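L-fuculose phosphate aldolase (Streptococcus pneumoniae, PDB 4C24) is a zinc-binding enzyme of the class II aldolase and adducin family, modelled as an assembly of four chains. Local coordinates at residues 117-122 and 204-209. Residues are numbered along the deposited sequence; the frame is centred on the assembly and turned at random. Where two conformers were deposited one is given.
Sequences SHYMIA and ELMAEK
M206 meets Y119 and A122 in a small apolar contact that illustrates how one bent thioether chain can join a C-terminal helix to a short 3-10 turn. No hydrogen bond spans the two segments, and the methionine supplies nearly all of the helix's share. Its chain bends at chi2 (62°) and again at chi3 (64°), and these bends bring CG against A122 and the sulfur and its methyl against Y119. CG lies against the methyl group of A122, with 3.6 Å between M206 CG and A122 CB. Farther out, M206 SD comes within 3.7 Å of Y119 CD1, while the terminal methyl CE rests beside Y119 CB. The two side chains cross at about a right angle. Sulfur and aromatic ring make a Met-aromatic contact of oblique geometry: SD lies 58° off the ring normal.

The ring is also packed within its own segment, where M120 CG lies above one face, displaced from the ring centre. In the same segment, M120 N donates to H118 ND1 over 3.0 Å, a nearly straight bond that ties the imidazole to the start of the 3-10 turn; H118 NE2 is bonded to H160 O of the second subunit. Packing slackens from the buried M206 and Y119 toward A207, which approaches A122 only through its backbone, its N being 4.5 Å from A122 CB. Beyond A207, E208 on the same helix is solvent-exposed.

Y119 stands at a metal site on the subunit interface, its side chain about 4 Å from a bound zinc ion, beside zinc-site residues H160 (edge-to-face) and H100 of the second subunit. Within the chain, the 117-122 segment, from the loop between helix 103-110 and strand 130-131, packs between helix 169-192, touched by M120 and I121, and helix 200-210, which carries M206.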
loop_
_atom_site.group_PDB
_atom_site.type_symbol
_atom_site.label_atom_id
_atom_site.label_comp_id
_atom_site.label_asym_id
_atom_site.label_seq_id
_atom_site.Cartn_x
_atom_site.Cartn_y
_atom_site.Cartn_z
ATOM N N SER A 117 -19.376 1.599 -11.155
ATOM C CA SER A 117 -18.478 2.702 -11.491
ATOM C C SER A 117 -17.312 2.225 -12.346
ATOM O O SER A 117 -16.732 3.002 -13.066
ATOM C CB SER A 117 -17.982 3.456 -10.247
ATOM O OG SER A 117 -17.615 2.571 -9.194
ATOM N N HIS A 118 -16.965 0.938 -12.219
ATOM C CA HIS A 118 -16.009 0.314 -13.117
ATOM C C HIS A 118 -16.650 -0.889 -13.756
ATOM O O HIS A 118 -17.343 -1.662 -13.069
ATOM C CB HIS A 118 -14.767 -0.116 -12.353
ATOM C CG HIS A 118 -13.618 -0.427 -13.250
ATOM N ND1 HIS A 118 -13.524 -1.615 -13.943
ATOM C CD2 HIS A 118 -12.544 0.317 -13.614
ATOM C CE1 HIS A 118 -12.422 -1.594 -14.682
ATOM N NE2 HIS A 118 -11.815 -0.433 -14.507
ATOM N N TYR A 119 -16.429 -1.069 -15.058
ATOM C CA TYR A 119 -17.095 -2.154 -15.790
ATOM C C TYR A 119 -16.740 -3.572 -15.317
ATOM O O TYR A 119 -17.512 -4.499 -15.526
ATOM C CB TYR A 119 -16.891 -2.031 -17.293
ATOM C CG TYR A 119 -15.584 -2.558 -17.800
ATOM C CD1 TYR A 119 -15.478 -3.891 -18.157
ATOM C CD2 TYR A 119 -14.462 -1.737 -17.916
ATOM C CE1 TYR A 119 -14.288 -4.409 -18.620
ATOM C CE2 TYR A 119 -13.254 -2.265 -18.381
ATOM C CZ TYR A 119 -13.195 -3.600 -18.737
ATOM O OH TYR A 119 -12.002 -4.120 -19.187
ATOM N N MET A 120 -15.582 -3.713 -14.670
ATOM C CA MET A 120 -15.128 -5.047 -14.253
ATOM C C MET A 120 -15.985 -5.697 -13.183
ATOM O O MET A 120 -15.872 -6.893 -12.895
ATOM C CB MET A 120 -13.671 -5.007 -13.817
ATOM C CG MET A 120 -12.715 -4.941 -14.985
ATOM S SD MET A 120 -12.787 -6.374 -16.077
ATOM C CE MET A 120 -12.633 -7.712 -14.921
ATOM N N ILE A 121 -16.875 -4.928 -12.564
ATOM C CA ILE A 121 -17.760 -5.496 -11.572
ATOM C C ILE A 121 -18.640 -6.577 -12.201
ATOM O O ILE A 121 -19.206 -7.377 -11.495
ATOM C CB ILE A 121 -18.586 -4.411 -10.827
ATOM C CG1 ILE A 121 -19.103 -4.970 -9.494
ATOM C CG2 ILE A 121 -19.688 -3.798 -11.710
ATOM C CD1 ILE A 121 -18.014 -5.585 -8.633
ATOM N N ALA A 122 -18.792 -6.563 -13.524
ATOM C CA ALA A 122 -19.574 -7.595 -14.221
ATOM C C ALA A 122 -19.117 -9.040 -13.968
ATOM O O ALA A 122 -19.873 -9.972 -14.211
ATOM C CB ALA A 122 -19.635 -7.316 -15.704
ATOM N N GLU A 204 -25.734 -5.128 -18.656
ATOM C CA GLU A 204 -26.346 -6.322 -19.257
ATOM C C GLU A 204 -25.485 -6.782 -20.435
ATOM O O GLU A 204 -25.221 -7.986 -20.605
ATOM C CB GLU A 204 -27.760 -6.001 -19.737
ATOM N N LEU A 205 -25.018 -5.814 -21.225
ATOM C CA LEU A 205 -24.103 -6.088 -22.335
ATOM C C LEU A 205 -22.794 -6.662 -21.808
ATOM O O LEU A 205 -22.266 -7.621 -22.364
ATOM C CB LEU A 205 -23.877 -4.811 -23.160
ATOM C CG LEU A 205 -22.872 -4.740 -24.308
ATOM C CD1 LEU A 205 -22.960 -5.921 -25.266
ATOM C CD2 LEU A 205 -23.092 -3.436 -25.055
ATOM N N MET A 206 -22.296 -6.092 -20.718
ATOM C CA MET A 206 -21.060 -6.544 -20.116
ATOM C C MET A 206 -21.151 -8.009 -19.690
ATOM O O MET A 206 -20.204 -8.783 -19.910
ATOM C CB MET A 206 -20.720 -5.657 -18.917
ATOM C CG MET A 206 -19.221 -5.386 -18.760
ATOM S SD MET A 206 -18.519 -4.505 -20.172
ATOM C CE MET A 206 -19.415 -2.950 -20.044
ATOM N N ALA A 207 -22.293 -8.383 -19.111
ATOM C CA ALA A 207 -22.519 -9.761 -18.674
ATOM C C ALA A 207 -22.386 -10.716 -19.845
ATOM O O ALA A 207 -21.783 -11.781 -19.708
ATOM C CB ALA A 207 -23.880 -9.928 -18.014
ATOM N N GLU A 208 -22.950 -10.335 -20.988
ATOM C CA GLU A 208 -22.943 -11.205 -22.166
ATOM C C GLU A 208 -21.552 -11.320 -22.771
ATOM O O GLU A 208 -21.159 -12.398 -23.213
ATOM C CB GLU A 208 -24.002 -10.756 -23.177
ATOM C CG GLU A 208 -25.338 -10.507 -22.486
ATOM C CD GLU A 208 -26.551 -10.647 -23.380
ATOM O OE1 GLU A 208 -26.684 -9.870 -24.351
ATOM O OE2 GLU A 208 -27.390 -11.528 -23.090
ATOM N N LYS A 209 -20.795 -10.225 -22.754
ATOM C CA LYS A 209 -19.411 -10.231 -23.233
ATOM C C LYS A 209 -18.500 -11.081 -22.365
ATOM O O LYS A 209 -17.561 -11.705 -22.874
ATOM C CB LYS A 209 -18.864 -8.812 -23.313
ATOM C CG LYS A 209 -19.566 -7.965 -24.359
ATOM C CD LYS A 209 -18.892 -6.625 -24.517
ATOM C CE LYS A 209 -17.750 -6.711 -25.509
ATOM N NZ LYS A 209 -18.259 -6.666 -26.904
#